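Local coordinates for UPF0141 protein yjdB (Campylobacter jejuni subsp. jejuni HB93-13, PDB 4TN0), which probably transfers phosphoethanolamine groups in the periplasm through a phosphothreonine intermediate at a zinc site, as an alkaline phosphatase-like enzyme required for polymyxin resistance and motility, at residues Thr43-Tyr46 with Thr47-Asn51; Val67-Pro70 with Cys71-Ser74; Arg164-Ser167 with Glu168-Lys171; Ile245-Ser248 with Tyr249-His252. All blocks are in the same frame, centred on the assembly; numbering follows the deposited sequence.

Interaction 1 (Thr43-Tyr46 with Thr47-Asn51); sequences TNFY and TKKDN
Asn-44 O accepts the backbone N-H of Lys-48, with Lys-48 N 3.1 Å from Asn-44 O and the donor tilted 25° from the carbonyl plane. The same oxygen lies against the start of the lysine side chain, Lys-48 CG being 3.1 Å from Asn-44 O. The next bond is shorter in span: Lys-49 N reaches Tyr-46 O at 3.2 Å, from well above the carbonyl plane. An i-to-i+4 bond followed by an i-to-i+3 bond describes an irregular helical turn, and it sits in the connection between strands 18-24 and 53-59 of the alkaline phosphatase-like fold, against helix 186-211. Asp-201 of that helix fastens both halves, since its OD1 is hydrogen-bonded by Thr-47 OG1 and by Asn-44 ND2. The threonine hydroxyl is available for this because chi1 of 55° sets OG1 between the backbone N and the carbonyl carbon. Asn-44 OD1 turns to the N-H of Leu-35, and the ammonium group of Lys-48 forms a salt bridge with Asp-42. The extended chain of Lys-49 crosses the Phe-45 ring obliquely. Its CE stands 4.0 Å from the ring centroid of Phe-45 and 24° off the normal, a CH-pi contact displaced toward the rim, and Lys-49 NZ continues to 3.2 Å from Phe-45 CZ. Lys-171 makes a cation-pi contact with the opposite face. The Phe-45 ring in turn presents CD2 over the centre of the Tyr-46 ring, 3.6 Å above its plane.

Interaction 2 (Val67-Pro70 with Cys71-Ser74); sequences VSLP and CMFS
Val-67 accepts the first helical bond of this turn: Cys-71 N is 3.1 Å from Val-67 O, and the N-H points at it with an angle of 157°. Ser-68 follows with an equally sound bond, Met-72 N lying 3.0 Å from Ser-68 O. Its hydroxyl leaves the turn for the carbonyl of Asp-226, a zinc ligand, and the side chain is about 7 Å from the metal. Both bonds belong to helix 68-73, which comes just after Thr-65, the phosphothreonine that also binds zinc; this placement is consistent with the nucleophile position of the alkaline phosphatase superfamily. Leu-69 and Phe-73 run alongside one another, with Leu-69 CD1 3.7 Å from Phe-73 CE1. Leu-69 O lies at the edge of the Phe-73 ring, near its plane, 3.3 Å from Phe-73 CD1. These two side chains pack on Val-24 of strand 18-24. Met-72 CG also reaches Leu-69 O, at 3.5 Å, because chi1 of 80° tucks CG back over the preceding turn. Pro-70 O takes a weak bond from Phe-73 N, 3.2 Å away, while the following Cys-71 ties the turn to Cys-61 by a disulfide.

Interaction 3 (Arg164-Ser167 with Glu168-Lys171); sequences RYPS and EFKK
Pro-166 and Phe-169 meet twice, through backbone and side chain. Phe-169 N lies 2.9 Å from Pro-166 O with an N-H...O angle of 165°, approaching from above the carbonyl plane, while Pro-166 CG touches the phenyl edge in its plane, 3.7 Å from Phe-169 CD2. One residue on, Lys-170 N is bonded to Ser-167 O at 3.1 Å, and the weak bond from Lys-171 N to Phe-169 O closes an inverse gamma turn centred on Lys-170. Glu-168 folds back at chi2 (83°), which carries its carboxylate across the proline ring at about a right angle, with Glu-168 OE1 close to Pro-166 CB at 3.0 Å. On the tyrosine side, the ring atom Tyr-165 CE2 meets Lys-170 CA at 3.8 Å and Lys-170 CB at 3.9 Å. Further out, helix 186-211 sets these groups in place: Asn-195 ND2 is hydrogen-bonded to Tyr-165 OH, and the Phe-169 ring meets those of Tyr-199 and Tyr-202. Pro-166 also rests on Tyr-199. The two successive i-to-i+3 bonds make a short 3-10 turn at Ser-167 and Glu-168, here in the long surface loop between strand 146-152 and helix 186-211, packed on that helix through aromatic side chains.

Interaction 4 (Ile245-Ser248 with Tyr249-His252); sequences IAPS and YQTH
Ser-248 O is the main backbone acceptor, taking a bond from His-252 N at 2.8 Å (angle at the hydrogen 156°) and a weak one from Thr-251 N at 3.2 Å. Just before it, Pro-247 O receives Gln-250 N at 2.9 Å, with the donor 44° out of the carbonyl plane. Apolar contact is slight: Ala-246 points its methyl toward the turn, with Ala-246 CB 4.2 Å from Thr-251 CG2 and 4.4 Å from Gln-250 CB. Carbon against oxygen is closer, His-252 CB lying 3.1 Å from Ser-248 O. The polar side-chain ends find their partners in neighbouring loops and strands. Gln-250, extended beyond CG, uses both ends of its amide, NE2 on Ser-230 OG and OE1 on the N-H of Met-241. His-252 ND1 bonds to Phe-58 O, and the Tyr-249 ring makes a cation-pi contact with Arg-29. Backbone bonds join Tyr-249 to Glu-229, Gln-250 to Gly-228 and Thr-251 to Ser-60, so the weakly bonded helix 248-251 is braced between the segment just after the zinc ligands Asp-226 and His-227 and the residue following strand 53-59, before the chain enters strand 252-259, which lies between strands 218-224 and 53-59 in the main sheet.

The contacts come in the order 1, 2, 3, 4 along one chain of a sulfatase-type domain, each closing before the next opens. Interactions 1 and 3 form one group, 17 Å apart by their centres and in direct touch: Tyr-46 OH lies 3.4 Å from Phe-169 CE1, so loops distant in sequence pack together on helix 186-211. Interactions 2 and 4 are also 17 Å apart by centres, with nearest atoms about 7 Å from each other; each abuts a different strand of the main sheet, 18-24 and 252-259. Interaction 2 lies across the chain's centre from interactions 1 and 3, with centres 27 Å and 30 Å away. One pair thus belongs to the metal-site surroundings, the other to loops packed on helix 186-211.

Interaction 1 (Thr43-Tyr46 with Thr47-Asn51)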
ATOM      1  N   THR A  43      15.010   5.733  -7.081  1.00 51.92           N
ATOM      2  CA  THR A  43      13.762   6.114  -6.411  1.00 52.55           C
ATOM      3  C   THR A  43      13.648   5.604  -4.972  1.00 50.49           C
ATOM      4  O   THR A  43      12.871   6.130  -4.170  1.00 44.83           O
ATOM      5  CB  THR A  43      12.550   5.604  -7.185  1.00 44.36           C
ATOM      6  OG1 THR A  43      12.701   4.199  -7.413  1.00 47.10           O
ATOM      7  CG2 THR A  43      12.425   6.329  -8.516  1.00 42.66           C
ATOM      8  N   ASN A  44      14.395   4.555  -4.658  1.00 51.65           N
ATOM      9  CA  ASN A  44      14.304   3.941  -3.341  1.00 56.49           C
ATOM     10  C   ASN A  44      15.512   4.208  -2.446  1.00 59.65           C
ATOM     11  O   ASN A  44      15.926   3.354  -1.669  1.00 63.10           O
ATOM     12  CB  ASN A  44      14.083   2.452  -3.516  1.00 51.76           C
ATOM     13  CG  ASN A  44      12.820   2.153  -4.279  1.00 43.81           C
ATOM     14  OD1 ASN A  44      12.839   1.456  -5.289  1.00 47.49           O
ATOM     15  ND2 ASN A  44      11.704   2.664  -3.787  1.00 44.17           N
ATOM     16  N   PHE A  45      16.074   5.402  -2.594  1.00 63.92           N
ATOM     17  CA  PHE A  45      17.222   5.877  -1.829  1.00 60.94           C
ATOM     18  C   PHE A  45      17.070   5.753  -0.302  1.00 64.70           C
ATOM     19  O   PHE A  45      18.024   5.406   0.390  1.00 66.37           O
ATOM     20  CB  PHE A  45      17.477   7.328  -2.201  1.00 59.21           C
ATOM     21  CG  PHE A  45      18.584   7.970  -1.435  1.00 61.45           C
ATOM     22  CD1 PHE A  45      19.904   7.761  -1.805  1.00 59.69           C
ATOM     23  CD2 PHE A  45      18.311   8.795  -0.354  1.00 63.45           C
ATOM     24  CE1 PHE A  45      20.935   8.364  -1.111  1.00 57.35           C
ATOM     25  CE2 PHE A  45      19.339   9.397   0.351  1.00 63.75           C
ATOM     26  CZ  PHE A  45      20.655   9.178  -0.030  1.00 64.75           C
ATOM     27  N   TYR A  46      15.879   6.026   0.221  1.00 60.10           N
ATOM     28  CA  TYR A  46      15.696   6.054   1.670  1.00 59.12           C
ATOM     29  C   TYR A  46      15.432   4.697   2.328  1.00 61.07           C
ATOM     30  O   TYR A  46      16.089   4.354   3.316  1.00 61.76           O
ATOM     31  CB  TYR A  46      14.570   7.018   2.015  1.00 56.97           C
ATOM     32  CG  TYR A  46      14.919   8.432   1.654  1.00 60.87           C
ATOM     33  CD1 TYR A  46      14.552   8.967   0.426  1.00 58.97           C
ATOM     34  CD2 TYR A  46      15.651   9.228   2.528  1.00 58.92           C
ATOM     35  CE1 TYR A  46      14.888  10.264   0.087  1.00 60.43           C
ATOM     36  CE2 TYR A  46      15.990  10.536   2.203  1.00 57.62           C
ATOM     37  CZ  TYR A  46      15.609  11.049   0.981  1.00 64.61           C
ATOM     38  OH  TYR A  46      15.946  12.345   0.644  1.00 60.37           O
ATOM     39  N   THR A  47      14.472   3.935   1.809  1.00 62.38           N
ATOM     40  CA  THR A  47      14.160   2.633   2.399  1.00 60.39           C
ATOM     41  C   THR A  47      15.231   1.589   2.046  1.00 62.38           C
ATOM     42  O   THR A  47      15.259   0.511   2.644  1.00 63.53           O
ATOM     43  CB  THR A  47      12.745   2.114   2.008  1.00 50.58           C
ATOM     44  OG1 THR A  47      12.601   2.073   0.591  1.00 52.61           O
ATOM     45  CG2 THR A  47      11.667   3.012   2.582  1.00 52.05           C
ATOM     46  N   LYS A  48      16.107   1.892   1.084  1.00 61.94           N
ATOM     47  CA  LYS A  48      17.254   1.010   0.835  1.00 65.35           C
ATOM     48  C   LYS A  48      18.147   0.942   2.071  1.00 67.23           C
ATOM     49  O   LYS A  48      18.772  -0.080   2.341  1.00 66.31           O
ATOM     50  CB  LYS A  48      18.097   1.467  -0.363  1.00 60.11           C
ATOM     51  CG  LYS A  48      17.750   0.816  -1.694  1.00 64.26           C
ATOM     52  CD  LYS A  48      18.575   1.427  -2.853  1.00 65.77           C
ATOM     53  CE  LYS A  48      18.301   0.726  -4.179  1.00 59.22           C
ATOM     54  NZ  LYS A  48      19.182   1.194  -5.297  1.00 61.81           N
ATOM     55  N   LYS A  49      18.213   2.048   2.805  1.00 70.36           N
ATOM     56  CA  LYS A  49      19.050   2.139   3.995  1.00 67.49           C
ATOM     57  C   LYS A  49      18.439   1.394   5.183  1.00 67.92           C
ATOM     58  O   LYS A  49      19.108   1.162   6.187  1.00 67.53           O
ATOM     59  CB  LYS A  49      19.316   3.608   4.332  1.00 58.90           C
ATOM     60  CG  LYS A  49      20.094   4.286   3.203  1.00 63.69           C
ATOM     61  CD  LYS A  49      20.459   5.732   3.478  1.00 63.67           C
ATOM     62  CE  LYS A  49      21.092   6.377   2.230  1.00 66.92           C
ATOM     63  NZ  LYS A  49      21.845   7.640   2.528  1.00 63.22           N
ATOM     64  N   ASP A  50      17.179   0.996   5.060  1.00 65.93           N
ATOM     65  CA  ASP A  50      16.533   0.256   6.129  1.00 64.26           C
ATOM     66  C   ASP A  50      16.420  -1.212   5.748  1.00 64.45           C
ATOM     67  O   ASP A  50      15.792  -2.000   6.459  1.00 63.50           O
ATOM     68  CB  ASP A  50      15.152   0.843   6.426  1.00 62.52           C
ATOM     69  CG  ASP A  50      15.225   2.264   6.952  1.00 65.00           C
ATOM     70  OD1 ASP A  50      16.050   2.518   7.853  1.00 70.88           O
ATOM     71  OD2 ASP A  50      14.463   3.130   6.467  1.00 65.80           O
ATOM     72  N   ASN A  51      17.056  -1.567   4.630  1.00 64.34           N
ATOM     73  CA  ASN A  51      17.062  -2.936   4.099  1.00 64.14           C
ATOM     74  C   ASN A  51      15.672  -3.591   4.040  1.00 69.16           C
ATOM     75  O   ASN A  51      15.501  -4.764   4.388  1.00 63.78           O
ATOM     76  CB  ASN A  51      18.025  -3.801   4.910  1.00 70.61           C
ATOM     77  CG  ASN A  51      19.425  -3.210   4.959  1.00 77.01           C
ATOM     78  OD1 ASN A  51      20.151  -3.233   3.960  1.00 75.98           O
ATOM     79  ND2 ASN A  51      19.808  -2.667   6.118  1.00 70.11           N
TER

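Interaction 2 (Val67-Pro70 with Cys71-Ser74)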
ATOM      1  N   VAL A  67     -11.811  -0.077  -8.130  1.00 32.30           N
ATOM      2  CA  VAL A  67     -11.788  -1.527  -8.094  1.00 32.20           C
ATOM      3  C   VAL A  67     -10.717  -1.996  -7.123  1.00 36.16           C
ATOM      4  O   VAL A  67     -11.004  -2.777  -6.224  1.00 36.62           O
ATOM      5  CB  VAL A  67     -11.533  -2.143  -9.496  1.00 30.35           C
ATOM      6  CG1 VAL A  67     -11.304  -3.651  -9.397  1.00 26.96           C
ATOM      7  CG2 VAL A  67     -12.697  -1.845 -10.420  1.00 24.08           C
ATOM      8  N   SER A  68      -9.489  -1.510  -7.294  1.00 32.52           N
ATOM      9  CA  SER A  68      -8.371  -1.972  -6.473  1.00 32.54           C
ATOM     10  C   SER A  68      -8.563  -1.818  -4.969  1.00 35.84           C
ATOM     11  O   SER A  68      -8.322  -2.755  -4.214  1.00 34.96           O
ATOM     12  CB  SER A  68      -7.086  -1.250  -6.856  1.00 33.54           C
ATOM     13  OG  SER A  68      -6.501  -1.829  -7.990  1.00 33.61           O
ATOM     14  N   LEU A  69      -8.975  -0.640  -4.525  1.00 36.84           N
ATOM     15  CA  LEU A  69      -8.990  -0.397  -3.089  1.00 39.57           C
ATOM     16  C   LEU A  69     -10.012  -1.317  -2.362  1.00 35.36           C
ATOM     17  O   LEU A  69      -9.635  -1.990  -1.410  1.00 36.13           O
ATOM     18  CB  LEU A  69      -9.221   1.092  -2.811  1.00 34.93           C
ATOM     19  CG  LEU A  69      -9.089   1.588  -1.370  1.00 43.85           C
ATOM     20  CD1 LEU A  69      -7.854   1.037  -0.647  1.00 39.94           C
ATOM     21  CD2 LEU A  69      -9.117   3.121  -1.329  1.00 35.65           C
ATOM     22  N   PRO A  70     -11.284  -1.367  -2.809  1.00 36.56           N
ATOM     23  CA  PRO A  70     -12.205  -2.303  -2.136  1.00 31.53           C
ATOM     24  C   PRO A  70     -11.792  -3.774  -2.310  1.00 37.01           C
ATOM     25  O   PRO A  70     -11.835  -4.528  -1.361  1.00 38.27           O
ATOM     26  CB  PRO A  70     -13.555  -2.046  -2.830  1.00 30.45           C
ATOM     27  CG  PRO A  70     -13.427  -0.700  -3.453  1.00 36.88           C
ATOM     28  CD  PRO A  70     -11.978  -0.576  -3.848  1.00 37.13           C
ATOM     29  N   CYS A  71     -11.370  -4.162  -3.503  1.00 36.20           N
ATOM     30  CA  CYS A  71     -11.013  -5.543  -3.760  1.00 38.86           C
ATOM     31  C   CYS A  71      -9.871  -6.061  -2.886  1.00 43.54           C
ATOM     32  O   CYS A  71      -9.961  -7.173  -2.324  1.00 42.96           O
ATOM     33  CB  CYS A  71     -10.636  -5.714  -5.231  1.00 40.92           C
ATOM     34  SG  CYS A  71     -10.145  -7.363  -5.653  0.96 45.66           S
ATOM     35  N   MET A  72      -8.822  -5.255  -2.725  1.00 41.75           N
ATOM     36  CA  MET A  72      -7.649  -5.726  -1.981  1.00 43.67           C
ATOM     37  C   MET A  72      -8.037  -5.986  -0.507  1.00 40.64           C
ATOM     38  O   MET A  72      -7.460  -6.845   0.140  1.00 40.21           O
ATOM     39  CB  MET A  72      -6.463  -4.734  -2.088  1.00 33.57           C
ATOM     40  CG  MET A  72      -6.510  -3.509  -1.177  1.00 38.55           C
ATOM     41  SD  MET A  72      -4.967  -2.525  -1.166  1.00 38.74           S
ATOM     42  CE  MET A  72      -5.109  -1.542  -2.679  1.00 30.66           C
ATOM     43  N   PHE A  73      -9.015  -5.238  -0.000  1.00 38.94           N
ATOM     44  CA  PHE A  73      -9.464  -5.359   1.379  1.00 43.56           C
ATOM     45  C   PHE A  73     -10.616  -6.371   1.520  1.00 48.53           C
ATOM     46  O   PHE A  73     -11.000  -6.762   2.638  1.00 41.69           O
ATOM     47  CB  PHE A  73      -9.909  -3.996   1.914  1.00 39.69           C
ATOM     48  CG  PHE A  73      -8.784  -3.130   2.421  1.00 46.52           C
ATOM     49  CD1 PHE A  73      -8.211  -2.154   1.606  1.00 46.25           C
ATOM     50  CD2 PHE A  73      -8.299  -3.281   3.715  1.00 40.21           C
ATOM     51  CE1 PHE A  73      -7.175  -1.347   2.074  1.00 42.42           C
ATOM     52  CE2 PHE A  73      -7.265  -2.484   4.187  1.00 40.87           C
ATOM     53  CZ  PHE A  73      -6.706  -1.510   3.369  1.00 41.89           C
ATOM     54  N   SER A  74     -11.172  -6.783   0.384  1.00 43.67           N
ATOM     55  CA  SER A  74     -12.275  -7.727   0.393  1.00 41.58           C
ATOM     56  C   SER A  74     -11.769  -9.169   0.523  1.00 45.86           C
ATOM     57  O   SER A  74     -10.597  -9.453   0.258  1.00 45.78           O
ATOM     58  CB  SER A  74     -13.125  -7.572  -0.863  1.00 38.51           C
ATOM     59  OG  SER A  74     -13.911  -8.730  -1.109  1.00 37.70           O
TER

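Interaction 3 (Arg164-Ser167 with Glu168-Lys171)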
ATOM      1  N   ARG A 164       2.814  16.605  -6.137  1.00 41.38           N
ATOM      2  CA  ARG A 164       2.741  15.572  -5.095  1.00 43.64           C
ATOM      3  C   ARG A 164       3.886  15.682  -4.086  1.00 39.99           C
ATOM      4  O   ARG A 164       3.794  15.174  -2.975  1.00 37.80           O
ATOM      5  CB  ARG A 164       2.752  14.168  -5.733  1.00 36.06           C
ATOM      6  CG  ARG A 164       1.615  13.894  -6.737  1.00 38.85           C
ATOM      7  CD  ARG A 164       0.282  13.609  -6.057  1.00 36.79           C
ATOM      8  NE  ARG A 164      -0.447  14.817  -5.693  1.00 40.43           N
ATOM      9  CZ  ARG A 164      -1.284  15.478  -6.486  1.00 44.54           C
ATOM     10  NH1 ARG A 164      -1.887  16.573  -6.030  1.00 44.41           N
ATOM     11  NH2 ARG A 164      -1.529  15.049  -7.725  1.00 39.86           N
ATOM     12  N   TYR A 165       4.961  16.358  -4.472  1.00 40.89           N
ATOM     13  CA  TYR A 165       6.133  16.437  -3.614  1.00 42.97           C
ATOM     14  C   TYR A 165       6.590  17.877  -3.411  1.00 42.93           C
ATOM     15  O   TYR A 165       6.397  18.718  -4.286  1.00 45.20           O
ATOM     16  CB  TYR A 165       7.274  15.613  -4.192  1.00 38.56           C
ATOM     17  CG  TYR A 165       7.612  15.941  -5.627  1.00 41.02           C
ATOM     18  CD1 TYR A 165       7.072  15.198  -6.670  1.00 36.22           C
ATOM     19  CD2 TYR A 165       8.483  16.985  -5.940  1.00 40.95           C
ATOM     20  CE1 TYR A 165       7.370  15.483  -7.974  1.00 40.19           C
ATOM     21  CE2 TYR A 165       8.799  17.279  -7.248  1.00 40.03           C
ATOM     22  CZ  TYR A 165       8.235  16.525  -8.263  1.00 41.73           C
ATOM     23  OH  TYR A 165       8.540  16.794  -9.562  1.00 35.37           O
ATOM     24  N   PRO A 166       7.179  18.166  -2.239  1.00 46.91           N
ATOM     25  CA  PRO A 166       7.758  19.485  -1.962  1.00 45.89           C
ATOM     26  C   PRO A 166       9.085  19.670  -2.700  1.00 45.58           C
ATOM     27  O   PRO A 166       9.664  18.667  -3.153  1.00 44.04           O
ATOM     28  CB  PRO A 166       7.947  19.466  -0.438  1.00 44.64           C
ATOM     29  CG  PRO A 166       8.196  18.016  -0.129  1.00 45.82           C
ATOM     30  CD  PRO A 166       7.293  17.260  -1.079  1.00 43.46           C
ATOM     31  N   SER A 167       9.545  20.920  -2.822  1.00 41.38           N
ATOM     32  CA  SER A 167      10.737  21.240  -3.619  1.00 41.17           C
ATOM     33  C   SER A 167      11.950  20.457  -3.145  1.00 44.69           C
ATOM     34  O   SER A 167      12.840  20.137  -3.926  1.00 41.19           O
ATOM     35  CB  SER A 167      11.019  22.758  -3.618  1.00 46.94           C
ATOM     36  OG  SER A 167      11.425  23.262  -2.348  1.00 52.88           O
ATOM     37  N   GLU A 168      11.963  20.101  -1.865  1.00 49.79           N
ATOM     38  CA  GLU A 168      13.107  19.402  -1.305  1.00 50.42           C
ATOM     39  C   GLU A 168      13.299  18.012  -1.925  1.00 50.83           C
ATOM     40  O   GLU A 168      14.382  17.425  -1.800  1.00 50.92           O
ATOM     41  CB  GLU A 168      12.948  19.279   0.221  1.00 54.67           C
ATOM     42  CG  GLU A 168      12.908  20.638   0.968  1.00 60.23           C
ATOM     43  CD  GLU A 168      11.519  21.307   0.978  1.00 57.80           C
ATOM     44  OE1 GLU A 168      10.533  20.653   0.594  1.00 60.38           O
ATOM     45  OE2 GLU A 168      11.404  22.483   1.385  1.00 61.14           O
ATOM     46  N   PHE A 169      12.284  17.510  -2.641  1.00 53.81           N
ATOM     47  CA  PHE A 169      12.380  16.183  -3.280  1.00 47.25           C
ATOM     48  C   PHE A 169      12.251  16.254  -4.800  1.00 47.08           C
ATOM     49  O   PHE A 169      12.014  15.245  -5.457  1.00 53.63           O
ATOM     50  CB  PHE A 169      11.337  15.224  -2.683  1.00 48.78           C
ATOM     51  CG  PHE A 169      11.596  14.899  -1.234  1.00 46.12           C
ATOM     52  CD1 PHE A 169      12.572  13.980  -0.878  1.00 52.92           C
ATOM     53  CD2 PHE A 169      10.907  15.557  -0.231  1.00 45.55           C
ATOM     54  CE1 PHE A 169      12.839  13.703   0.455  1.00 49.36           C
ATOM     55  CE2 PHE A 169      11.166  15.287   1.099  1.00 46.23           C
ATOM     56  CZ  PHE A 169      12.134  14.361   1.443  1.00 50.31           C
ATOM     57  N   LYS A 170      12.425  17.449  -5.352  1.00 48.63           N
ATOM     58  CA  LYS A 170      12.568  17.645  -6.792  1.00 43.15           C
ATOM     59  C   LYS A 170      13.994  17.274  -7.141  1.00 41.99           C
ATOM     60  O   LYS A 170      14.769  18.115  -7.555  1.00 47.66           O
ATOM     61  CB  LYS A 170      12.260  19.108  -7.168  1.00 37.91           C
ATOM     62  CG  LYS A 170      12.147  19.443  -8.670  1.00 40.78           C
ATOM     63  CD  LYS A 170      11.684  20.909  -8.887  1.00 35.93           C
ATOM     64  CE  LYS A 170      11.693  21.270 -10.365  1.00 49.54           C
ATOM     65  NZ  LYS A 170      11.040  22.579 -10.678  1.00 52.29           N
ATOM     66  N   LYS A 171      14.344  16.007  -6.963  1.00 42.39           N
ATOM     67  CA  LYS A 171      15.736  15.585  -7.064  1.00 41.34           C
ATOM     68  C   LYS A 171      16.114  15.197  -8.485  1.00 42.90           C
ATOM     69  O   LYS A 171      17.282  15.281  -8.860  1.00 50.03           O
ATOM     70  CB  LYS A 171      16.008  14.437  -6.075  1.00 47.64           C
ATOM     71  CG  LYS A 171      17.471  13.984  -5.955  1.00 46.24           C
ATOM     72  CD  LYS A 171      17.721  13.346  -4.579  1.00 54.29           C
ATOM     73  CE  LYS A 171      18.904  12.377  -4.567  1.00 51.85           C
ATOM     74  NZ  LYS A 171      18.878  11.495  -3.361  1.00 53.38           N
TER

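Interaction 4 (Ile245-Ser248 with Tyr249-His252)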
ATOM      1  N   ILE A 245      -6.381  -6.278 -20.948  1.00 25.60           N
ATOM      2  CA  ILE A 245      -5.543  -5.809 -22.032  1.00 27.96           C
ATOM      3  C   ILE A 245      -4.512  -4.820 -21.530  1.00 32.27           C
ATOM      4  O   ILE A 245      -3.714  -4.326 -22.310  1.00 31.77           O
ATOM      5  CB  ILE A 245      -6.335  -5.132 -23.158  1.00 27.62           C
ATOM      6  CG1 ILE A 245      -6.915  -3.799 -22.673  1.00 32.69           C
ATOM      7  CG2 ILE A 245      -7.411  -6.026 -23.670  1.00 22.77           C
ATOM      8  CD1 ILE A 245      -7.593  -2.972 -23.771  1.00 25.19           C
ATOM      9  N   ALA A 246      -4.516  -4.543 -20.226  1.00 34.68           N
ATOM     10  CA  ALA A 246      -3.653  -3.498 -19.677  1.00 31.60           C
ATOM     11  C   ALA A 246      -2.182  -3.892 -19.741  1.00 33.31           C
ATOM     12  O   ALA A 246      -1.845  -5.048 -19.539  1.00 33.77           O
ATOM     13  CB  ALA A 246      -4.054  -3.186 -18.216  1.00 30.92           C
ATOM     14  N   PRO A 247      -1.293  -2.920 -19.999  1.00 33.78           N
ATOM     15  CA  PRO A 247       0.147  -3.192 -19.900  1.00 33.40           C
ATOM     16  C   PRO A 247       0.558  -3.430 -18.443  1.00 36.83           C
ATOM     17  O   PRO A 247      -0.108  -2.944 -17.505  1.00 33.72           O
ATOM     18  CB  PRO A 247       0.790  -1.902 -20.429  1.00 34.95           C
ATOM     19  CG  PRO A 247      -0.224  -0.848 -20.144  1.00 32.45           C
ATOM     20  CD  PRO A 247      -1.575  -1.503 -20.282  1.00 34.39           C
ATOM     21  N   SER A 248       1.659  -4.144 -18.241  1.00 32.91           N
ATOM     22  CA  SER A 248       2.114  -4.415 -16.881  1.00 32.55           C
ATOM     23  C   SER A 248       2.416  -3.118 -16.094  1.00 37.35           C
ATOM     24  O   SER A 248       2.442  -3.146 -14.865  1.00 34.46           O
ATOM     25  CB  SER A 248       3.336  -5.331 -16.895  1.00 29.73           C
ATOM     26  OG  SER A 248       4.416  -4.721 -17.565  1.00 47.44           O
ATOM     27  N   TYR A 249       2.675  -2.012 -16.808  1.00 36.40           N
ATOM     28  CA  TYR A 249       2.852  -0.692 -16.194  1.00 35.14           C
ATOM     29  C   TYR A 249       1.689  -0.350 -15.277  1.00 34.42           C
ATOM     30  O   TYR A 249       1.879   0.363 -14.306  1.00 37.23           O
ATOM     31  CB  TYR A 249       3.004   0.419 -17.250  1.00 32.82           C
ATOM     32  CG  TYR A 249       4.354   0.440 -17.924  1.00 33.26           C
ATOM     33  CD1 TYR A 249       5.508   0.210 -17.188  1.00 30.24           C
ATOM     34  CD2 TYR A 249       4.476   0.667 -19.309  1.00 30.13           C
ATOM     35  CE1 TYR A 249       6.748   0.204 -17.798  1.00 32.63           C
ATOM     36  CE2 TYR A 249       5.716   0.664 -19.925  1.00 28.11           C
ATOM     37  CZ  TYR A 249       6.848   0.435 -19.155  1.00 31.11           C
ATOM     38  OH  TYR A 249       8.096   0.435 -19.716  1.00 40.80           O
ATOM     39  N   GLN A 250       0.494  -0.857 -15.584  1.00 33.32           N
ATOM     40  CA  GLN A 250      -0.691  -0.544 -14.784  1.00 31.74           C
ATOM     41  C   GLN A 250      -1.044  -1.607 -13.737  1.00 33.00           C
ATOM     42  O   GLN A 250      -1.735  -1.284 -12.778  1.00 32.98           O
ATOM     43  CB  GLN A 250      -1.898  -0.283 -15.689  1.00 26.56           C
ATOM     44  CG  GLN A 250      -1.724   1.016 -16.463  1.00 29.95           C
ATOM     45  CD  GLN A 250      -2.948   1.432 -17.251  1.00 28.31           C
ATOM     46  OE1 GLN A 250      -4.101   1.079 -16.925  1.00 28.08           O
ATOM     47  NE2 GLN A 250      -2.706   2.192 -18.299  1.00 24.91           N
ATOM     48  N   THR A 251      -0.574  -2.848 -13.904  1.00 30.23           N
ATOM     49  CA  THR A 251      -0.922  -3.934 -12.979  1.00 34.71           C
ATOM     50  C   THR A 251       0.220  -4.379 -12.051  1.00 37.07           C
ATOM     51  O   THR A 251      -0.015  -4.941 -10.962  1.00 40.61           O
ATOM     52  CB  THR A 251      -1.426  -5.191 -13.764  1.00 33.90           C
ATOM     53  OG1 THR A 251      -0.401  -5.656 -14.652  1.00 35.24           O
ATOM     54  CG2 THR A 251      -2.637  -4.846 -14.582  1.00 33.41           C
ATOM     55  N   HIS A 252       1.451  -4.130 -12.482  1.00 36.21           N
ATOM     56  CA  HIS A 252       2.639  -4.544 -11.732  1.00 39.04           C
ATOM     57  C   HIS A 252       3.042  -3.437 -10.747  1.00 43.12           C
ATOM     58  O   HIS A 252       3.568  -2.383 -11.151  1.00 40.09           O
ATOM     59  CB  HIS A 252       3.779  -4.869 -12.713  1.00 38.21           C
ATOM     60  CG  HIS A 252       5.010  -5.436 -12.074  1.00 45.07           C
ATOM     61  ND1 HIS A 252       5.035  -5.910 -10.776  1.00 43.00           N
ATOM     62  CD2 HIS A 252       6.266  -5.597 -12.560  1.00 42.89           C
ATOM     63  CE1 HIS A 252       6.252  -6.342 -10.492  1.00 43.97           C
ATOM     64  NE2 HIS A 252       7.019  -6.164 -11.557  1.00 44.44           N
TER